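Local atomic coordinates of gram-negative insecticidal protein (Chromobacterium piscinae, PDB entry 6FBM), a protein that is an insecticidal toxin that joins a MACPF domain to a beta-tripod domain and probably kills insect cells by forming membrane pores. Residues P346-F358 with A367-D379. Sequence-based numbering, arbitrary orientation.
Sequences PSTSNGYKMVGQF and ADGHAPIFKDLFD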
ATOM      1  N   PRO A 346     -57.925   8.337  46.146  1.00 11.14           N
ATOM      2  CA  PRO A 346     -57.422   9.525  45.492  1.00 11.78           C
ATOM      3  C   PRO A 346     -57.488   9.344  43.989  1.00 11.55           C
ATOM      4  O   PRO A 346     -57.272   8.242  43.495  1.00 11.87           O
ATOM      5  CB  PRO A 346     -55.970   9.586  45.945  1.00 12.27           C
ATOM      6  CG  PRO A 346     -55.585   8.163  46.143  1.00 12.10           C
ATOM      7  CD  PRO A 346     -56.834   7.422  46.532  1.00 11.67           C
ATOM      8  N   SER A 347     -57.825  10.406  43.275  1.00 11.52           N
ATOM      9  CA  SER A 347     -57.847  10.354  41.824  1.00 11.23           C
ATOM     10  C   SER A 347     -56.442  10.448  41.346  1.00 10.87           C
ATOM     11  O   SER A 347     -55.673  11.255  41.857  1.00 10.09           O
ATOM     12  CB  SER A 347     -58.712  11.466  41.214  1.00 11.24           C
ATOM     13  OG  SER A 347     -60.083  11.195  41.425  1.00 11.31           O
ATOM     14  N   THR A 348     -56.125   9.623  40.355  1.00 11.40           N
ATOM     15  CA  THR A 348     -54.782   9.515  39.814  1.00 12.20           C
ATOM     16  C   THR A 348     -54.733   9.849  38.338  1.00 13.60           C
ATOM     17  O   THR A 348     -55.680   9.565  37.597  1.00 13.81           O
ATOM     18  CB  THR A 348     -54.214   8.078  40.022  1.00 12.06           C
ATOM     19  OG1 THR A 348     -55.114   7.099  39.506  1.00 10.92           O
ATOM     20  CG2 THR A 348     -53.971   7.805  41.491  1.00 12.06           C
ATOM     21  N   SER A 349     -53.603  10.419  37.912  1.00 15.64           N
ATOM     22  CA  SER A 349     -53.346  10.741  36.499  1.00 16.31           C
ATOM     23  C   SER A 349     -51.863  11.073  36.327  1.00 18.49           C
ATOM     24  O   SER A 349     -51.135  11.205  37.320  1.00 18.53           O
ATOM     25  CB  SER A 349     -54.182  11.953  36.076  1.00 15.97           C
ATOM     26  OG  SER A 349     -53.826  13.082  36.882  1.00 15.96           O
ATOM     27  N   ASN A 350     -51.429  11.225  35.072  1.00 22.30           N
ATOM     28  CA  ASN A 350     -50.058  11.655  34.727  1.00 23.68           C
ATOM     29  C   ASN A 350     -48.989  10.798  35.387  1.00 20.27           C
ATOM     30  O   ASN A 350     -47.975  11.328  35.860  1.00 20.35           O
ATOM     31  CB  ASN A 350     -49.811  13.129  35.128  1.00 29.04           C
ATOM     32  CG  ASN A 350     -50.803  14.089  34.510  1.00 36.01           C
ATOM     33  OD1 ASN A 350     -51.418  13.804  33.451  1.00 41.12           O
ATOM     34  ND2 ASN A 350     -50.966  15.257  35.158  1.00 40.07           N
ATOM     35  N   GLY A 351     -49.223   9.488  35.461  1.00 17.65           N
ATOM     36  CA  GLY A 351     -48.266   8.590  36.077  1.00 16.89           C
ATOM     37  C   GLY A 351     -48.157   8.636  37.604  1.00 16.39           C
ATOM     38  O   GLY A 351     -47.262   7.988  38.189  1.00 15.89           O
ATOM     39  N   TYR A 352     -49.068   9.361  38.270  1.00 14.91           N
ATOM     40  CA  TYR A 352     -49.155   9.307  39.723  1.00 13.99           C
ATOM     41  C   TYR A 352     -49.979   8.089  40.104  1.00 13.23           C
ATOM     42  O   TYR A 352     -50.907   7.716  39.396  1.00 12.96           O
ATOM     43  CB  TYR A 352     -49.802  10.550  40.286  1.00 13.83           C
ATOM     44  CG  TYR A 352     -48.881  11.735  40.388  1.00 14.03           C
ATOM     45  CD1 TYR A 352     -48.734  12.627  39.315  1.00 14.08           C
ATOM     46  CD2 TYR A 352     -48.198  11.988  41.561  1.00 13.49           C
ATOM     47  CE1 TYR A 352     -47.908  13.718  39.405  1.00 13.90           C
ATOM     48  CE2 TYR A 352     -47.375  13.082  41.669  1.00 14.34           C
ATOM     49  CZ  TYR A 352     -47.219  13.948  40.584  1.00 14.40           C
ATOM     50  OH  TYR A 352     -46.385  15.040  40.707  1.00 13.99           O
ATOM     51  N   LYS A 353     -49.633   7.475  41.230  1.00 13.29           N
ATOM     52  CA  LYS A 353     -50.199   6.178  41.602  1.00 13.32           C
ATOM     53  C   LYS A 353     -50.738   6.164  43.033  1.00 12.08           C
ATOM     54  O   LYS A 353     -50.187   6.801  43.920  1.00 12.69           O
ATOM     55  CB  LYS A 353     -49.152   5.085  41.431  1.00 13.62           C
ATOM     56  CG  LYS A 353     -48.474   5.049  40.065  1.00 14.17           C
ATOM     57  CD  LYS A 353     -49.429   4.665  38.921  1.00 14.41           C
ATOM     58  CE  LYS A 353     -48.759   4.818  37.564  1.00 14.31           C
ATOM     59  NZ  LYS A 353     -49.492   4.033  36.538  1.00 15.12           N
ATOM     60  N   MET A 354     -51.819   5.420  43.217  1.00 10.84           N
ATOM     61  CA  MET A 354     -52.444   5.186  44.513  1.00  9.93           C
ATOM     62  C   MET A 354     -51.672   4.152  45.275  1.00  9.80           C
ATOM     63  O   MET A 354     -51.239   3.151  44.681  1.00  9.69           O
ATOM     64  CB  MET A 354     -53.878   4.682  44.318  1.00  9.54           C
ATOM     65  CG  MET A 354     -54.636   4.331  45.592  1.00  9.25           C
ATOM     66  SD  MET A 354     -56.273   3.815  45.118  1.00  8.65           S
ATOM     67  CE  MET A 354     -56.859   3.190  46.700  1.00  9.11           C
ATOM     68  N   VAL A 355     -51.514   4.388  46.584  1.00  9.71           N
ATOM     69  CA  VAL A 355     -50.909   3.394  47.484  1.00  9.96           C
ATOM     70  C   VAL A 355     -51.838   2.882  48.593  1.00 10.48           C
ATOM     71  O   VAL A 355     -51.507   1.896  49.274  1.00 10.60           O
ATOM     72  CB  VAL A 355     -49.623   3.928  48.108  1.00  9.95           C
ATOM     73  CG1 VAL A 355     -48.602   4.151  47.009  1.00 10.12           C
ATOM     74  CG2 VAL A 355     -49.863   5.202  48.901  1.00  9.78           C
ATOM     75  N   GLY A 356     -53.001   3.527  48.766  1.00 10.98           N
ATOM     76  CA  GLY A 356     -53.935   3.165  49.826  1.00 10.94           C
ATOM     77  C   GLY A 356     -55.182   4.003  49.804  1.00 10.95           C
ATOM     78  O   GLY A 356     -55.226   5.027  49.122  1.00 11.81           O
ATOM     79  N   GLN A 357     -56.202   3.535  50.525  1.00 10.67           N
ATOM     80  CA  GLN A 357     -57.439   4.296  50.753  1.00 10.64           C
ATOM     81  C   GLN A 357     -57.300   5.187  51.948  1.00 10.32           C
ATOM     82  O   GLN A 357     -56.571   4.864  52.886  1.00 10.17           O
ATOM     83  CB  GLN A 357     -58.641   3.379  51.003  1.00 10.51           C
ATOM     84  CG  GLN A 357     -59.434   3.153  49.752  1.00 10.56           C
ATOM     85  CD  GLN A 357     -60.523   2.155  49.922  1.00 10.63           C
ATOM     86  OE1 GLN A 357     -60.649   1.505  50.959  1.00 10.84           O
ATOM     87  NE2 GLN A 357     -61.327   2.013  48.891  1.00 10.65           N
ATOM     88  N   PHE A 358     -58.033   6.289  51.914  1.00  9.93           N
ATOM     89  CA  PHE A 358     -58.266   7.056  53.126  1.00 10.02           C
ATOM     90  C   PHE A 358     -59.513   6.508  53.827  1.00 10.34           C
ATOM     91  O   PHE A 358     -60.533   6.274  53.157  1.00 10.67           O
ATOM     92  CB  PHE A 358     -58.434   8.552  52.839  1.00  9.62           C
ATOM     93  CG  PHE A 358     -58.431   9.366  54.068  1.00  9.21           C
ATOM     94  CD1 PHE A 358     -57.226   9.756  54.640  1.00  9.27           C
ATOM     95  CD2 PHE A 358     -59.610   9.666  54.729  1.00  9.30           C
ATOM     96  CE1 PHE A 358     -57.196  10.468  55.837  1.00  9.17           C
ATOM     97  CE2 PHE A 358     -59.593  10.389  55.926  1.00  9.02           C
ATOM     98  CZ  PHE A 358     -58.386  10.789  56.464  1.00  9.02           C
ATOM     99  N   ALA A 367     -64.155  13.475  52.109  1.00 15.76           N
ATOM    100  CA  ALA A 367     -63.061  12.927  52.900  1.00 14.64           C
ATOM    101  C   ALA A 367     -62.597  13.912  53.970  1.00 13.94           C
ATOM    102  O   ALA A 367     -62.446  15.108  53.687  1.00 14.92           O
ATOM    103  CB  ALA A 367     -61.892  12.559  51.983  1.00 14.40           C
ATOM    104  N   ASP A 368     -62.340  13.398  55.169  1.00 12.92           N
ATOM    105  CA  ASP A 368     -61.735  14.172  56.269  1.00 12.73           C
ATOM    106  C   ASP A 368     -60.273  14.516  56.018  1.00 12.72           C
ATOM    107  O   ASP A 368     -59.769  15.472  56.596  1.00 11.91           O
ATOM    108  CB  ASP A 368     -61.826  13.416  57.614  1.00 12.86           C
ATOM    109  CG  ASP A 368     -63.274  13.210  58.086  1.00 12.99           C
ATOM    110  OD1 ASP A 368     -64.195  13.891  57.563  1.00 13.13           O
ATOM    111  OD2 ASP A 368     -63.500  12.356  58.969  1.00 12.76           O
ATOM    112  N   GLY A 369     -59.588  13.742  55.180  1.00 13.47           N
ATOM    113  CA  GLY A 369     -58.212  14.007  54.814  1.00 14.08           C
ATOM    114  C   GLY A 369     -57.900  13.554  53.395  1.00 15.68           C
ATOM    115  O   GLY A 369     -58.800  13.272  52.582  1.00 16.93           O
ATOM    116  N   HIS A 370     -56.608  13.444  53.117  1.00 15.58           N
ATOM    117  CA  HIS A 370     -56.111  13.060  51.819  1.00 15.58           C
ATOM    118  C   HIS A 370     -55.160  11.876  51.941  1.00 13.98           C
ATOM    119  O   HIS A 370     -54.377  11.793  52.869  1.00 13.35           O
ATOM    120  CB  HIS A 370     -55.408  14.251  51.162  1.00 16.15           C
ATOM    121  CG  HIS A 370     -56.340  15.368  50.829  1.00 16.46           C
ATOM    122  ND1 HIS A 370     -56.978  15.461  49.614  1.00 16.54           N
ATOM    123  CD2 HIS A 370     -56.736  16.439  51.555  1.00 16.37           C
ATOM    124  CE1 HIS A 370     -57.729  16.551  49.604  1.00 16.21           C
ATOM    125  NE2 HIS A 370     -57.597  17.158  50.767  1.00 16.55           N
ATOM    126  N   ALA A 371     -55.274  10.966  50.978  1.00 13.54           N
ATOM    127  CA  ALA A 371     -54.323   9.892  50.782  1.00 13.26           C
ATOM    128  C   ALA A 371     -53.372  10.346  49.696  1.00 12.90           C
ATOM    129  O   ALA A 371     -53.797  10.658  48.603  1.00 13.45           O
ATOM    130  CB  ALA A 371     -55.020   8.614  50.352  1.00 13.12           C
ATOM    131  N   PRO A 372     -52.063  10.362  49.987  1.00 13.05           N
ATOM    132  CA  PRO A 372     -51.141  10.804  48.966  1.00 12.76           C
ATOM    133  C   PRO A 372     -51.041   9.820  47.770  1.00 12.82           C
ATOM    134  O   PRO A 372     -51.351   8.620  47.885  1.00 12.71           O
ATOM    135  CB  PRO A 372     -49.829  10.904  49.720  1.00 13.11           C
ATOM    136  CG  PRO A 372     -49.925   9.919  50.814  1.00 13.34           C
ATOM    137  CD  PRO A 372     -51.366   9.809  51.178  1.00 13.34           C
ATOM    138  N   ILE A 373     -50.645  10.373  46.637  1.00 12.83           N
ATOM    139  CA  ILE A 373     -50.308   9.615  45.446  1.00 13.31           C
ATOM    140  C   ILE A 373     -48.874   9.927  45.056  1.00 13.20           C
ATOM    141  O   ILE A 373     -48.355  10.985  45.376  1.00 13.54           O
ATOM    142  CB  ILE A 373     -51.307   9.850  44.282  1.00 13.31           C
ATOM    143  CG1 ILE A 373     -51.410  11.327  43.894  1.00 13.41           C
ATOM    144  CG2 ILE A 373     -52.666   9.309  44.693  1.00 13.17           C
ATOM    145  CD1 ILE A 373     -52.388  11.611  42.777  1.00 13.36           C
ATOM    146  N   PHE A 374     -48.221   8.953  44.443  1.00 13.93           N
ATOM    147  CA  PHE A 374     -46.783   9.007  44.194  1.00 14.20           C
ATOM    148  C   PHE A 374     -46.494   8.667  42.748  1.00 14.69           C
ATOM    149  O   PHE A 374     -47.188   7.860  42.142  1.00 14.09           O
ATOM    150  CB  PHE A 374     -46.050   8.045  45.104  1.00 14.14           C
ATOM    151  CG  PHE A 374     -46.240   8.331  46.560  1.00 13.59           C
ATOM    152  CD1 PHE A 374     -45.403   9.212  47.211  1.00 14.00           C
ATOM    153  CD2 PHE A 374     -47.224   7.715  47.277  1.00 13.24           C
ATOM    154  CE1 PHE A 374     -45.560   9.471  48.564  1.00 13.98           C
ATOM    155  CE2 PHE A 374     -47.386   7.969  48.637  1.00 13.69           C
ATOM    156  CZ  PHE A 374     -46.539   8.839  49.290  1.00 13.43           C
ATOM    157  N   LYS A 375     -45.486   9.323  42.198  1.00 16.45           N
ATOM    158  CA  LYS A 375     -45.076   9.115  40.827  1.00 18.23           C
ATOM    159  C   LYS A 375     -43.613   8.675  40.784  1.00 17.56           C
ATOM    160  O   LYS A 375     -42.764   9.250  41.456  1.00 17.13           O
ATOM    161  CB  LYS A 375     -45.270  10.393  40.023  1.00 20.19           C
ATOM    162  CG  LYS A 375     -44.701  10.307  38.619  1.00 21.62           C
ATOM    163  CD  LYS A 375     -45.171  11.466  37.747  1.00 23.45           C
ATOM    164  CE  LYS A 375     -44.529  11.406  36.368  1.00 24.62           C
ATOM    165  NZ  LYS A 375     -45.393  12.089  35.366  1.00 26.41           N
ATOM    166  N   ASP A 376     -43.347   7.655  39.976  1.00 17.56           N
ATOM    167  CA  ASP A 376     -42.006   7.169  39.736  1.00 18.11           C
ATOM    168  C   ASP A 376     -41.322   8.104  38.729  1.00 18.00           C
ATOM    169  O   ASP A 376     -41.305   7.839  37.537  1.00 17.49           O
ATOM    170  CB  ASP A 376     -42.081   5.719  39.231  1.00 17.69           C
ATOM    171  CG  ASP A 376     -40.737   4.989  39.307  1.00 17.63           C
ATOM    172  OD1 ASP A 376     -39.684   5.655  39.475  1.00 17.80           O
ATOM    173  OD2 ASP A 376     -40.750   3.739  39.219  1.00 16.09           O
ATOM    174  N   LEU A 377     -40.774   9.205  39.231  1.00 18.97           N
ATOM    175  CA  LEU A 377     -40.314  10.330  38.368  1.00 19.67           C
ATOM    176  C   LEU A 377     -39.224   9.921  37.364  1.00 19.40           C
ATOM    177  O   LEU A 377     -39.333  10.205  36.165  1.00 17.50           O
ATOM    178  CB  LEU A 377     -39.761  11.476  39.216  1.00 20.30           C
ATOM    179  CG  LEU A 377     -39.344  12.753  38.474  1.00 21.89           C
ATOM    180  CD1 LEU A 377     -40.325  13.202  37.380  1.00 22.80           C
ATOM    181  CD2 LEU A 377     -39.146  13.886  39.500  1.00 22.21           C
ATOM    182  N   PHE A 378     -38.208   9.228  37.883  1.00 18.82           N
ATOM    183  CA  PHE A 378     -37.052   8.800  37.102  1.00 18.38           C
ATOM    184  C   PHE A 378     -37.211   7.406  36.481  1.00 18.18           C
ATOM    185  O   PHE A 378     -36.253   6.872  35.935  1.00 17.19           O
ATOM    186  CB  PHE A 378     -35.821   8.845  38.008  1.00 18.53           C
ATOM    187  CG  PHE A 378     -35.692  10.138  38.756  1.00 17.91           C
ATOM    188  CD1 PHE A 378     -35.405  11.305  38.078  1.00 18.21           C
ATOM    189  CD2 PHE A 378     -35.908  10.189  40.104  1.00 18.17           C
ATOM    190  CE1 PHE A 378     -35.330  12.516  38.734  1.00 19.11           C
ATOM    191  CE2 PHE A 378     -35.841  11.394  40.793  1.00 19.37           C
ATOM    192  CZ  PHE A 378     -35.531  12.567  40.107  1.00 19.07           C
ATOM    193  N   ASP A 379     -38.420   6.829  36.573  1.00 18.44           N
ATOM    194  CA  ASP A 379     -38.778   5.585  35.909  1.00 19.11           C
ATOM    195  C   ASP A 379     -37.815   4.491  36.333  1.00 19.49           C
ATOM    196  O   ASP A 379     -37.219   3.794  35.508  1.00 21.10           O
ATOM    197  CB  ASP A 379     -38.785   5.779  34.374  1.00 20.83           C
ATOM    198  CG  ASP A 379     -39.272   4.572  33.607  1.00 22.80           C
ATOM    199  OD1 ASP A 379     -40.110   3.801  34.132  1.00 24.29           O
ATOM    200  OD2 ASP A 379     -38.790   4.395  32.466  1.00 25.37           O
TER
HETATM  201  O   HOH W   1     -45.042   6.507  38.293  1.00  3.83           O
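Lys375 lays its CB over the centre of one face of the Tyr352 ring, a CH-pi contact of 3.7 Å from that carbon to the ring centroid, while the carbonyl oxygens of Ile373 and Ser349 sit near the ring plane, at its edge. At the other end of the contact the Phe358 ring takes Gly369 CA over one face, offset toward the rim, with CE2 3.4 Å from Gly369 N. Phe374 is met at its edge, where Val355 CG2 lies 3.7 Å from CE2. Tyr352 and Phe374 belong to a short, weakly bonded antiparallel pairing, 352-354 with 373-376, in a mixed sheet that continues through 318-321 to 513-515, in the part of the chain related to the Vps62 family; Phe358 packs on the loop before the second strand. A type I' turn from Ser349 to Tyr352 leads into the first strand.

Lys353 and Phe374 form the well-defined, hydrogen-bonded pair. Phe374 N reaches Lys353 O at 3.0 Å, nearly straight at 162°; the return bond, Lys353 N to Phe374 O, is more bent (138°), its donor tilted from the carbonyl plane. Ile373 packs with both branches: CD1 touches Tyr352 CB, and CG2 slips past the Pro346 ring, 3.5 Å from Pro346 CG. Ala371 CB carries the packing on to Phe358 CB. Beyond the segments, Tyr352 also touches Leu319 of strand 318-321, which pairs with 373-376 on its other side, and Phe358 touches Met326.

Water 1 donates to Gly351 O and accepts from Asp376 N, bridging the turn to the facing backbone. With CG anti to the backbone N (chi1 173°) and the chain extended beyond it, Lys375 crosses the tyrosine side chain at about a right angle and delivers NZ to Asn350 O, 2.7 Å away.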